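Glycerol dehydrogenase (Schizosaccharomyces pombe, PDB 1TA9) oxidises glycerol to dihydroxyacetone with NAD(+), a step in glycerol assimilation, and carries zinc at its metal site. Local coordinates at residues B[249-254]-B[309-314]; B[326-331]-B[374-379]; B[336-341]-B[365-370]; B[340-345]-B[357-362]; B[369-374]-B[416-421]. All coordinates share one frame; numbering follows the deposited sequence.

Contact 1. Residues B[249-254]-B[309-314]; sequences TSFAGG and GGLAAA
An ST turn inside a type I beta turn, S250 to G253, docks on the loop G309-L311 that leads into helix 313-322. The join is one backbone bond, F251 N to G309 O, 3.0 Å long. The bond is fairly straight (N-H...O 152°), and the donor is tilted from the carbonyl plane. G309 O also lies close to S250 CB, at 3.1 Å. The turn is braced from within, because S250 OG accepts from A252 N at 3.0 Å. The ring of F251 takes up most of the remaining contact. L311 CG stands over one ring face, 4.1 Å from the centroid, in a CH-pi contact. L311 CD1 lies 3.7 Å from F251 CE2, a ring atom away from G310. Nearer the backbone, F251 CE1 meets L311 N at 3.5 Å. CG of L311 is anti to its carbonyl carbon (chi1 -62°), which sends the branch across the ring at about a right angle. L311 lies near a bound glycerol and near H315, a zinc ligand, and F251 lies near L188, which probably binds NAD(+). One backbone bond and one CH-pi contact fasten a buried loop beside the active site, with no charged group taking part.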
# COMPACT_ATOMS: atom_id res chain seq x y z
N THR B 249 -17.66 -0.63 -33.05
CA THR B 249 -18.19 -1.97 -33.32
C THR B 249 -17.06 -2.99 -33.27
O THR B 249 -15.97 -2.74 -33.78
CB THR B 249 -18.86 -2.02 -34.70
OG1 THR B 249 -19.93 -1.07 -34.74
CG2 THR B 249 -19.40 -3.41 -34.97
N SER B 250 -17.32 -4.13 -32.64
CA SER B 250 -16.32 -5.18 -32.51
C SER B 250 -16.15 -5.96 -33.81
O SER B 250 -16.94 -5.80 -34.74
CB SER B 250 -16.72 -6.16 -31.41
OG SER B 250 -17.77 -7.01 -31.87
N PHE B 251 -15.13 -6.80 -33.86
CA PHE B 251 -14.90 -7.62 -35.04
C PHE B 251 -15.89 -8.78 -35.08
O PHE B 251 -15.85 -9.61 -35.98
CB PHE B 251 -13.46 -8.13 -35.07
CG PHE B 251 -12.55 -7.31 -35.96
CD1 PHE B 251 -12.49 -5.92 -35.83
CD2 PHE B 251 -11.78 -7.92 -36.94
CE1 PHE B 251 -11.68 -5.16 -36.66
CE2 PHE B 251 -10.96 -7.17 -37.78
CZ PHE B 251 -10.91 -5.78 -37.64
N ALA B 252 -16.77 -8.83 -34.08
CA ALA B 252 -17.80 -9.86 -34.00
C ALA B 252 -19.08 -9.28 -34.60
O ALA B 252 -20.07 -9.99 -34.79
CB ALA B 252 -18.04 -10.27 -32.55
N GLY B 253 -19.06 -7.98 -34.87
CA GLY B 253 -20.20 -7.32 -35.49
C GLY B 253 -21.15 -6.53 -34.60
O GLY B 253 -22.18 -6.05 -35.09
N GLY B 254 -20.84 -6.39 -33.32
CA GLY B 254 -21.72 -5.64 -32.45
C GLY B 254 -20.98 -4.96 -31.32
O GLY B 254 -19.78 -4.69 -31.43
N GLY B 309 -13.12 -8.41 -29.64
CA GLY B 309 -12.78 -7.05 -29.29
C GLY B 309 -12.63 -6.40 -30.66
O GLY B 309 -13.62 -6.12 -31.33
N GLY B 310 -11.39 -6.20 -31.09
CA GLY B 310 -11.17 -5.61 -32.40
C GLY B 310 -9.73 -5.24 -32.67
O GLY B 310 -8.90 -5.21 -31.76
N LEU B 311 -9.44 -4.96 -33.93
CA LEU B 311 -8.12 -4.54 -34.35
C LEU B 311 -8.14 -3.01 -34.39
O LEU B 311 -9.20 -2.40 -34.53
CB LEU B 311 -7.78 -5.09 -35.74
CG LEU B 311 -7.74 -6.61 -35.90
CD1 LEU B 311 -7.33 -6.97 -37.33
CD2 LEU B 311 -6.75 -7.20 -34.89
N ALA B 312 -6.97 -2.40 -34.26
CA ALA B 312 -6.90 -0.95 -34.28
C ALA B 312 -5.72 -0.47 -35.12
O ALA B 312 -5.56 -0.88 -36.27
CB ALA B 312 -6.80 -0.41 -32.85
N ALA B 313 -4.88 0.39 -34.55
CA ALA B 313 -3.74 0.93 -35.28
C ALA B 313 -2.63 -0.08 -35.55
O ALA B 313 -2.08 -0.13 -36.65
CB ALA B 313 -3.17 2.14 -34.56
N ALA B 314 -2.29 -0.89 -34.55
CA ALA B 314 -1.21 -1.86 -34.68
C ALA B 314 -1.26 -2.66 -35.99
O ALA B 314 -0.30 -2.66 -36.76
CB ALA B 314 -1.20 -2.82 -33.49

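Contact 2. Residues B[326-331]-B[374-379]; sequences GPVHRL and LGIPNV
L331 and L374 bury the most surface here, and P327 comes next. L374 CD2 points at the forked end of L331 and lies 4.0 Å from L331 CD1. It is equally near L331 CD2, and the two side chains meet at about a right angle. The same fork lies against the backbone: L331 CD1 is 3.7 Å from L374 O. That carbonyl oxygen is buried by the contact and has no polar partner in the model. CG of L331 is anti to its carbonyl carbon (chi1 -70°), and this turns the fork toward the end of helix 371-374. P327 works through its ring corner. Its CG comes to 3.2 Å from G375 O and to 3.7 Å from I376 CG2. The same I376 methyl also touches V328 CG2, at 3.8 Å. G375 ends the helix in a Schellman motif. Its backbone angles call for glycine, since a CB would run into the carbonyl oxygen of L374. The side chains meet by apolar contact, and two carbonyl oxygens lie against them. The contact joins the 3-10 turn 327-329, which lies between helices 313-322 and 333-347, to the end of helix 371-374. L436 packs on P327 and L331, while from helix 333-347 K336 packs on L331 and Y339 on L374.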
# COMPACT_ATOMS: atom_id res chain seq x y z
N GLY B 326 10.98 -4.60 -50.18
CA GLY B 326 12.39 -4.72 -49.89
C GLY B 326 12.57 -5.91 -48.96
O GLY B 326 11.98 -6.96 -49.20
N PRO B 327 13.37 -5.78 -47.89
CA PRO B 327 13.58 -6.89 -46.95
C PRO B 327 12.37 -7.19 -46.06
O PRO B 327 12.33 -8.22 -45.39
CB PRO B 327 14.79 -6.42 -46.14
CG PRO B 327 14.57 -4.94 -46.07
CD PRO B 327 14.18 -4.61 -47.51
N VAL B 328 11.40 -6.28 -46.06
CA VAL B 328 10.20 -6.44 -45.25
C VAL B 328 9.45 -7.75 -45.51
O VAL B 328 8.66 -8.19 -44.67
CB VAL B 328 9.23 -5.25 -45.47
CG1 VAL B 328 7.94 -5.46 -44.69
CG2 VAL B 328 9.90 -3.96 -45.03
N HIS B 329 9.71 -8.39 -46.65
CA HIS B 329 9.04 -9.65 -46.97
C HIS B 329 9.62 -10.81 -46.17
O HIS B 329 9.05 -11.90 -46.13
CB HIS B 329 9.16 -9.96 -48.48
CG HIS B 329 10.48 -10.56 -48.87
ND1 HIS B 329 11.60 -9.80 -49.12
CD2 HIS B 329 10.85 -11.85 -49.06
CE1 HIS B 329 12.61 -10.60 -49.45
NE2 HIS B 329 12.17 -11.85 -49.42
N ARG B 330 10.75 -10.57 -45.52
CA ARG B 330 11.41 -11.60 -44.72
C ARG B 330 10.93 -11.59 -43.28
O ARG B 330 11.23 -12.50 -42.51
CB ARG B 330 12.93 -11.38 -44.77
CG ARG B 330 13.51 -11.56 -46.17
CD ARG B 330 14.80 -10.78 -46.36
NE ARG B 330 15.79 -11.07 -45.33
CZ ARG B 330 16.95 -10.44 -45.22
NH1 ARG B 330 17.26 -9.47 -46.08
NH2 ARG B 330 17.79 -10.75 -44.24
N LEU B 331 10.17 -10.56 -42.92
CA LEU B 331 9.63 -10.44 -41.56
C LEU B 331 8.37 -11.28 -41.40
O LEU B 331 7.55 -11.37 -42.31
CB LEU B 331 9.30 -8.98 -41.25
CG LEU B 331 10.47 -8.01 -41.07
CD1 LEU B 331 9.97 -6.57 -41.19
CD2 LEU B 331 11.13 -8.24 -39.71
N LEU B 374 14.39 -4.35 -37.93
CA LEU B 374 13.39 -4.69 -38.93
C LEU B 374 14.05 -4.87 -40.29
O LEU B 374 13.46 -5.44 -41.21
CB LEU B 374 12.33 -3.58 -39.04
CG LEU B 374 11.33 -3.45 -37.89
CD1 LEU B 374 10.36 -2.32 -38.20
CD2 LEU B 374 10.57 -4.77 -37.71
N GLY B 375 15.28 -4.38 -40.41
CA GLY B 375 16.02 -4.51 -41.66
C GLY B 375 15.85 -3.35 -42.63
O GLY B 375 16.25 -3.45 -43.79
N ILE B 376 15.25 -2.25 -42.17
CA ILE B 376 15.02 -1.09 -43.02
C ILE B 376 15.48 0.21 -42.35
O ILE B 376 14.72 1.18 -42.26
CB ILE B 376 13.53 -0.96 -43.38
CG1 ILE B 376 12.68 -0.99 -42.10
CG2 ILE B 376 13.12 -2.09 -44.31
CD1 ILE B 376 11.20 -0.82 -42.36
N PRO B 377 16.74 0.26 -41.90
CA PRO B 377 17.29 1.45 -41.24
C PRO B 377 17.29 2.71 -42.11
O PRO B 377 17.17 3.82 -41.60
CB PRO B 377 18.69 1.01 -40.85
CG PRO B 377 19.06 0.05 -41.93
CD PRO B 377 17.79 -0.76 -42.08
N ASN B 378 17.41 2.53 -43.42
CA ASN B 378 17.44 3.66 -44.34
C ASN B 378 16.10 4.02 -44.96
O ASN B 378 16.05 4.75 -45.95
CB ASN B 378 18.46 3.38 -45.44
CG ASN B 378 19.84 3.10 -44.90
OD1 ASN B 378 20.61 2.34 -45.49
ND2 ASN B 378 20.18 3.73 -43.78
N VAL B 379 15.00 3.52 -44.39
CA VAL B 379 13.69 3.83 -44.93
C VAL B 379 13.53 5.35 -45.01
O VAL B 379 13.85 6.07 -44.06
CB VAL B 379 12.56 3.20 -44.07
CG1 VAL B 379 12.56 3.82 -42.68
CG2 VAL B 379 11.22 3.37 -44.76

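Contact 3. Residues B[336-341]-B[365-370]; sequences KVAYGT and CHLPIT
Y339 and A338 of helix 333-347 meet the loop 367-370. The first shell has two parts. A338 CB faces the fork of L367, 4.0 Å from L367 CD1 and only slightly farther from its other methyl. Y339 lays one side of its ring along the backbone from P368 to T370. Its CE1 is 3.6 Å from I369 O, which approaches obliquely. T370 N lies at the ring edge, in the ring plane, 3.8 Å from Y339 CE1. CG of Y339 is anti to the backbone N (chi1 -167°), which carries the ring out past the loop toward helix 407-428. There its OH bonds to I414 O. A phenylalanine in its place would keep the ring contacts but would probably leave I414 O without this donor. Farther out, L371 and L374 pack on the tyrosine ring. The loop joins helix 352-364 to helix 371-374, with T370 as the N-cap of the latter. The loop backbone thus meets the ring by van der Waals contact alone. The polar hold on Y339 lies beyond it, so the ring is fixed at both its root and its hydroxyl.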
# COMPACT_ATOMS: atom_id res chain seq x y z
N LYS B 336 6.27 -7.87 -37.32
CA LYS B 336 5.79 -6.58 -37.80
C LYS B 336 4.73 -6.03 -36.85
O LYS B 336 4.73 -4.84 -36.53
CB LYS B 336 5.22 -6.71 -39.21
CG LYS B 336 6.29 -6.95 -40.28
CD LYS B 336 5.68 -7.15 -41.67
CE LYS B 336 4.90 -8.46 -41.77
NZ LYS B 336 4.38 -8.71 -43.15
N VAL B 337 3.83 -6.89 -36.38
CA VAL B 337 2.77 -6.46 -35.47
C VAL B 337 3.32 -5.89 -34.17
O VAL B 337 2.78 -4.93 -33.63
CB VAL B 337 1.80 -7.63 -35.14
CG1 VAL B 337 0.89 -7.24 -33.98
CG2 VAL B 337 0.96 -7.96 -36.36
N ALA B 338 4.38 -6.50 -33.66
CA ALA B 338 4.98 -6.03 -32.42
C ALA B 338 5.45 -4.58 -32.60
O ALA B 338 5.17 -3.72 -31.77
CB ALA B 338 6.15 -6.92 -32.03
N TYR B 339 6.16 -4.31 -33.70
CA TYR B 339 6.62 -2.95 -33.95
C TYR B 339 5.40 -2.04 -34.09
O TYR B 339 5.37 -0.93 -33.55
CB TYR B 339 7.47 -2.87 -35.22
CG TYR B 339 8.23 -1.57 -35.35
CD1 TYR B 339 9.51 -1.44 -34.82
CD2 TYR B 339 7.65 -0.45 -35.95
CE1 TYR B 339 10.21 -0.22 -34.89
CE2 TYR B 339 8.33 0.77 -36.02
CZ TYR B 339 9.61 0.88 -35.49
OH TYR B 339 10.27 2.08 -35.54
N GLY B 340 4.39 -2.52 -34.81
CA GLY B 340 3.17 -1.75 -35.00
C GLY B 340 2.46 -1.44 -33.70
O GLY B 340 1.80 -0.41 -33.58
N THR B 341 2.59 -2.33 -32.72
CA THR B 341 1.96 -2.13 -31.43
C THR B 341 2.67 -0.98 -30.71
O THR B 341 2.03 -0.16 -30.05
CB THR B 341 2.02 -3.42 -30.58
OG1 THR B 341 1.31 -4.46 -31.26
CG2 THR B 341 1.37 -3.20 -29.21
N CYS B 365 11.92 -10.88 -25.42
CA CYS B 365 11.35 -11.97 -26.20
C CYS B 365 12.02 -12.11 -27.56
O CYS B 365 11.67 -12.98 -28.34
CB CYS B 365 9.85 -11.75 -26.40
SG CYS B 365 8.86 -11.91 -24.90
N HIS B 366 12.98 -11.22 -27.83
CA HIS B 366 13.72 -11.22 -29.09
C HIS B 366 12.91 -10.72 -30.28
O HIS B 366 13.05 -11.21 -31.40
CB HIS B 366 14.27 -12.61 -29.40
CG HIS B 366 15.49 -12.60 -30.28
ND1 HIS B 366 16.73 -12.22 -29.83
CD2 HIS B 366 15.64 -12.91 -31.59
CE1 HIS B 366 17.60 -12.30 -30.82
NE2 HIS B 366 16.97 -12.72 -31.90
N LEU B 367 12.04 -9.75 -30.03
CA LEU B 367 11.23 -9.14 -31.08
C LEU B 367 11.93 -7.84 -31.47
O LEU B 367 12.50 -7.16 -30.62
CB LEU B 367 9.82 -8.84 -30.56
CG LEU B 367 8.88 -10.04 -30.44
CD1 LEU B 367 7.69 -9.70 -29.54
CD2 LEU B 367 8.39 -10.44 -31.84
N PRO B 368 11.89 -7.48 -32.76
CA PRO B 368 12.53 -6.25 -33.21
C PRO B 368 11.78 -5.01 -32.73
O PRO B 368 10.56 -4.93 -32.85
CB PRO B 368 12.51 -6.38 -34.73
CG PRO B 368 11.24 -7.14 -34.98
CD PRO B 368 11.28 -8.20 -33.90
N ILE B 369 12.52 -4.03 -32.19
CA ILE B 369 11.90 -2.80 -31.71
C ILE B 369 12.51 -1.57 -32.35
O ILE B 369 12.21 -0.45 -31.95
CB ILE B 369 12.02 -2.66 -30.18
CG1 ILE B 369 13.49 -2.64 -29.75
CG2 ILE B 369 11.26 -3.79 -29.50
CD1 ILE B 369 13.70 -2.34 -28.27
N THR B 370 13.36 -1.78 -33.35
CA THR B 370 14.00 -0.67 -34.06
C THR B 370 13.96 -0.92 -35.56
O THR B 370 13.83 -2.06 -36.00
CB THR B 370 15.48 -0.51 -33.64
OG1 THR B 370 16.18 -1.73 -33.91
CG2 THR B 370 15.58 -0.18 -32.16

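Contact 4. Residues B[340-345]-B[357-362]; sequences GTLVQV and NLASFM
This is the apolar interface of an antiparallel helix hairpin, T341, L342 and V345 of helix 333-347 against L358, A359 and M362 of helix 352-364. The two segments approach to 10.7 Å between axes, and their directions differ by 172°. L342 is at the centre. Its CG lies 3.7 Å from M362 SD, and the two side chains slide past each other in opposite directions. Its CD2 touches L358 CD2 at 4.0 Å and lies 4.2 Å from A359 CB. M362 is extended beyond CG, and this carries its CE to 3.9 Å from T341 CB. L358 lies one turn before M362. CG is anti to the backbone N there (chi1 -176°), and CD2 reaches V345 CG2 at 3.8 Å while also meeting T341 CG2. One leucine methyl thus serves three residues of the facing helix. An alanine here in place of L342 would lose the branch and would probably open a gap beside M362 SD and L358 CD2. Other elements close round the hairpin. V417 of helix 407-428 and I369 pack on L342, and W350 packs on V345. T341 also touches S235 of helix 223-245 and A314 of helix 313-322.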
# COMPACT_ATOMS: atom_id res chain seq x y z
N GLY B 340 4.39 -2.52 -34.81
CA GLY B 340 3.17 -1.75 -35.00
C GLY B 340 2.46 -1.44 -33.70
O GLY B 340 1.80 -0.41 -33.58
N THR B 341 2.59 -2.33 -32.72
CA THR B 341 1.96 -2.13 -31.43
C THR B 341 2.67 -0.98 -30.71
O THR B 341 2.03 -0.16 -30.05
CB THR B 341 2.02 -3.42 -30.58
OG1 THR B 341 1.31 -4.46 -31.26
CG2 THR B 341 1.37 -3.20 -29.21
N LEU B 342 4.00 -0.91 -30.84
CA LEU B 342 4.74 0.18 -30.22
C LEU B 342 4.34 1.49 -30.88
O LEU B 342 4.27 2.54 -30.23
CB LEU B 342 6.25 -0.03 -30.36
CG LEU B 342 6.86 -1.17 -29.53
CD1 LEU B 342 8.38 -1.17 -29.72
CD2 LEU B 342 6.52 -0.98 -28.05
N VAL B 343 4.08 1.44 -32.19
CA VAL B 343 3.67 2.64 -32.90
C VAL B 343 2.31 3.08 -32.35
O VAL B 343 2.07 4.27 -32.16
CB VAL B 343 3.55 2.40 -34.42
CG1 VAL B 343 3.09 3.68 -35.12
CG2 VAL B 343 4.91 1.97 -34.99
N GLN B 344 1.41 2.12 -32.10
CA GLN B 344 0.10 2.49 -31.55
C GLN B 344 0.28 3.13 -30.18
O GLN B 344 -0.47 4.03 -29.81
CB GLN B 344 -0.84 1.28 -31.43
CG GLN B 344 -2.20 1.70 -30.84
CD GLN B 344 -3.30 0.67 -31.01
OE1 GLN B 344 -3.33 -0.07 -31.99
NE2 GLN B 344 -4.24 0.65 -30.06
N VAL B 345 1.28 2.67 -29.44
CA VAL B 345 1.55 3.21 -28.11
C VAL B 345 1.95 4.68 -28.22
O VAL B 345 1.63 5.49 -27.35
CB VAL B 345 2.67 2.40 -27.41
CG1 VAL B 345 3.23 3.17 -26.23
CG2 VAL B 345 2.11 1.07 -26.94
N ASN B 357 8.30 -0.04 -20.77
CA ASN B 357 7.93 -1.31 -20.17
C ASN B 357 7.53 -2.33 -21.23
O ASN B 357 7.87 -3.51 -21.12
CB ASN B 357 6.79 -1.12 -19.16
CG ASN B 357 7.26 -0.41 -17.89
OD1 ASN B 357 8.43 -0.47 -17.53
ND2 ASN B 357 6.33 0.24 -17.20
N LEU B 358 6.82 -1.88 -22.26
CA LEU B 358 6.41 -2.79 -23.33
C LEU B 358 7.57 -3.11 -24.26
O LEU B 358 7.79 -4.27 -24.62
CB LEU B 358 5.25 -2.19 -24.13
CG LEU B 358 4.63 -3.06 -25.23
CD1 LEU B 358 4.13 -4.38 -24.65
CD2 LEU B 358 3.48 -2.30 -25.89
N ALA B 359 8.32 -2.09 -24.65
CA ALA B 359 9.47 -2.29 -25.54
C ALA B 359 10.50 -3.22 -24.90
O ALA B 359 11.08 -4.07 -25.58
CB ALA B 359 10.11 -0.95 -25.87
N SER B 360 10.73 -3.07 -23.60
CA SER B 360 11.69 -3.93 -22.91
C SER B 360 11.23 -5.38 -22.92
O SER B 360 12.04 -6.30 -23.08
CB SER B 360 11.91 -3.46 -21.46
OG SER B 360 10.69 -3.40 -20.75
N PHE B 361 9.93 -5.58 -22.74
CA PHE B 361 9.36 -6.93 -22.76
C PHE B 361 9.56 -7.55 -24.14
O PHE B 361 9.96 -8.71 -24.25
CB PHE B 361 7.85 -6.89 -22.45
CG PHE B 361 7.23 -8.26 -22.34
CD1 PHE B 361 7.39 -9.02 -21.19
CD2 PHE B 361 6.51 -8.80 -23.40
CE1 PHE B 361 6.84 -10.30 -21.09
CE2 PHE B 361 5.96 -10.08 -23.32
CZ PHE B 361 6.12 -10.83 -22.16
N MET B 362 9.27 -6.78 -25.18
CA MET B 362 9.44 -7.26 -26.55
C MET B 362 10.90 -7.61 -26.80
O MET B 362 11.21 -8.64 -27.42
CB MET B 362 8.97 -6.22 -27.56
CG MET B 362 7.46 -6.01 -27.59
SD MET B 362 6.98 -4.74 -28.77
CE MET B 362 5.16 -4.81 -28.65

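Contact 5. Residues B[369-374]-B[416-421]; sequences ITLEEL and AVDSYS
V417 begins the contact, with CG1 set 4.0 Å from I369 O. D418 follows and carries the largest share. CG of D418 is anti to the backbone N (chi1 -175°), which swings the carboxylate over to the start of helix 371-374. There D418 OD1 accepts from L371 N at 2.9 Å. The bond is well aligned (N-H...O 162°), and the donor comes from above the carboxylate plane. A water donates to the same D418 OD1 at 2.6 Å and accepts from E372 N, so two backbone amides of the first turn are tied to one oxygen. The flank of the carboxylate rests on L371, whose CD1 is 3.8 Å from D418 CG. R284 of the second subunit forms a salt bridge with D418 OD2. This charge and the helix start would probably keep the carboxylate ionised. S421, one turn on, is the last residue to touch. Its OG donates to I369 O at 2.7 Å, tilted from the carbonyl plane. S421 CB also packs on T370 CG2, at 3.6 Å, and on I369 CD1, at 3.7 Å. T370 is the N-cap: its OG1 accepts from E373 N and donates to E373 OE2. The same oxygen takes I369 N as well. The short helix 371-374 thus leans its N-terminal end on the middle of helix 407-428. Y339 of helix 333-347 packs on V417 and L371, F355 of helix 352-364 touches V417 and S421, and the second subunit lies over D418 and S419.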
# COMPACT_ATOMS: atom_id res chain seq x y z
N ILE B 369 12.52 -4.03 -32.19
CA ILE B 369 11.90 -2.80 -31.71
C ILE B 369 12.51 -1.57 -32.35
O ILE B 369 12.21 -0.45 -31.95
CB ILE B 369 12.02 -2.66 -30.18
CG1 ILE B 369 13.49 -2.64 -29.75
CG2 ILE B 369 11.26 -3.79 -29.50
CD1 ILE B 369 13.70 -2.34 -28.27
N THR B 370 13.36 -1.78 -33.35
CA THR B 370 14.00 -0.67 -34.06
C THR B 370 13.96 -0.92 -35.56
O THR B 370 13.83 -2.06 -36.00
CB THR B 370 15.48 -0.51 -33.64
OG1 THR B 370 16.18 -1.73 -33.91
CG2 THR B 370 15.58 -0.18 -32.16
N LEU B 371 14.08 0.15 -36.33
CA LEU B 371 14.08 0.04 -37.79
C LEU B 371 15.29 -0.77 -38.25
O LEU B 371 15.23 -1.50 -39.25
CB LEU B 371 14.11 1.44 -38.42
CG LEU B 371 12.86 2.29 -38.20
CD1 LEU B 371 13.10 3.73 -38.65
CD2 LEU B 371 11.69 1.68 -38.98
N GLU B 372 16.39 -0.65 -37.51
CA GLU B 372 17.60 -1.38 -37.82
C GLU B 372 17.31 -2.88 -37.78
O GLU B 372 17.63 -3.61 -38.71
CB GLU B 372 18.70 -1.05 -36.80
CG GLU B 372 20.02 -1.79 -37.03
CD GLU B 372 20.87 -1.17 -38.14
OE1 GLU B 372 21.74 -1.88 -38.68
OE2 GLU B 372 20.68 0.02 -38.45
N GLU B 373 16.68 -3.34 -36.70
CA GLU B 373 16.35 -4.75 -36.55
C GLU B 373 15.34 -5.22 -37.59
O GLU B 373 15.41 -6.35 -38.07
CB GLU B 373 15.83 -5.04 -35.15
CG GLU B 373 16.81 -4.66 -34.05
CD GLU B 373 16.21 -4.83 -32.67
OE1 GLU B 373 16.38 -5.91 -32.08
OE2 GLU B 373 15.56 -3.87 -32.20
N LEU B 374 14.39 -4.35 -37.93
CA LEU B 374 13.39 -4.69 -38.93
C LEU B 374 14.05 -4.87 -40.29
O LEU B 374 13.46 -5.44 -41.21
CB LEU B 374 12.33 -3.58 -39.04
CG LEU B 374 11.33 -3.45 -37.89
CD1 LEU B 374 10.36 -2.32 -38.20
CD2 LEU B 374 10.57 -4.77 -37.71
N ALA B 416 9.42 7.76 -34.26
CA ALA B 416 9.49 8.00 -32.83
C ALA B 416 9.79 6.69 -32.11
O ALA B 416 10.62 6.64 -31.21
CB ALA B 416 8.19 8.60 -32.33
N VAL B 417 9.09 5.62 -32.50
CA VAL B 417 9.33 4.32 -31.87
C VAL B 417 10.82 3.98 -31.98
O VAL B 417 11.46 3.59 -31.01
CB VAL B 417 8.52 3.20 -32.57
CG1 VAL B 417 8.97 1.83 -32.06
CG2 VAL B 417 7.02 3.39 -32.30
N ASP B 418 11.38 4.16 -33.17
CA ASP B 418 12.80 3.87 -33.39
C ASP B 418 13.71 4.64 -32.43
O ASP B 418 14.61 4.06 -31.83
CB ASP B 418 13.18 4.19 -34.84
CG ASP B 418 14.60 3.80 -35.16
OD1 ASP B 418 14.93 2.60 -35.07
OD2 ASP B 418 15.39 4.70 -35.50
N SER B 419 13.47 5.94 -32.28
CA SER B 419 14.29 6.74 -31.38
C SER B 419 14.08 6.35 -29.91
O SER B 419 15.04 6.31 -29.13
CB SER B 419 13.98 8.23 -31.56
OG SER B 419 14.37 8.68 -32.84
N TYR B 420 12.83 6.10 -29.53
CA TYR B 420 12.52 5.71 -28.15
C TYR B 420 13.23 4.39 -27.80
O TYR B 420 13.85 4.27 -26.75
CB TYR B 420 11.01 5.50 -27.96
CG TYR B 420 10.13 6.74 -28.02
CD1 TYR B 420 10.64 7.99 -28.36
CD2 TYR B 420 8.77 6.64 -27.76
CE1 TYR B 420 9.80 9.13 -28.45
CE2 TYR B 420 7.92 7.76 -27.84
CZ TYR B 420 8.44 8.99 -28.19
OH TYR B 420 7.59 10.07 -28.28
N SER B 421 13.11 3.41 -28.69
CA SER B 421 13.74 2.11 -28.48
C SER B 421 15.26 2.24 -28.42
O SER B 421 15.91 1.62 -27.58
CB SER B 421 13.35 1.13 -29.60
OG SER B 421 11.97 0.80 -29.53
O HOH W 1 17.22 1.76 -35.94

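Contacts 1, 3, 4 and 5 are buried, and contact 2 is partly so. Contact 1 is set apart beside the metal and substrate site, but A314 and Q344 link it to contact 4. Contacts 3 and 4 share helix 333-347, one facing a loop and the other a helix. Contacts 3 and 5 share I369 and T370, and contacts 2 and 5 share L374, so 365-379 is held by three partners in turn. Chemistry follows place. Contacts 2 and 4 join apolar side chains, contact 3 sets a ring on backbone, and contact 1 pairs one backbone bond with a CH-pi contact. Contact 5, at the subunit interface, uses a carboxylate, a hydroxyl and a water.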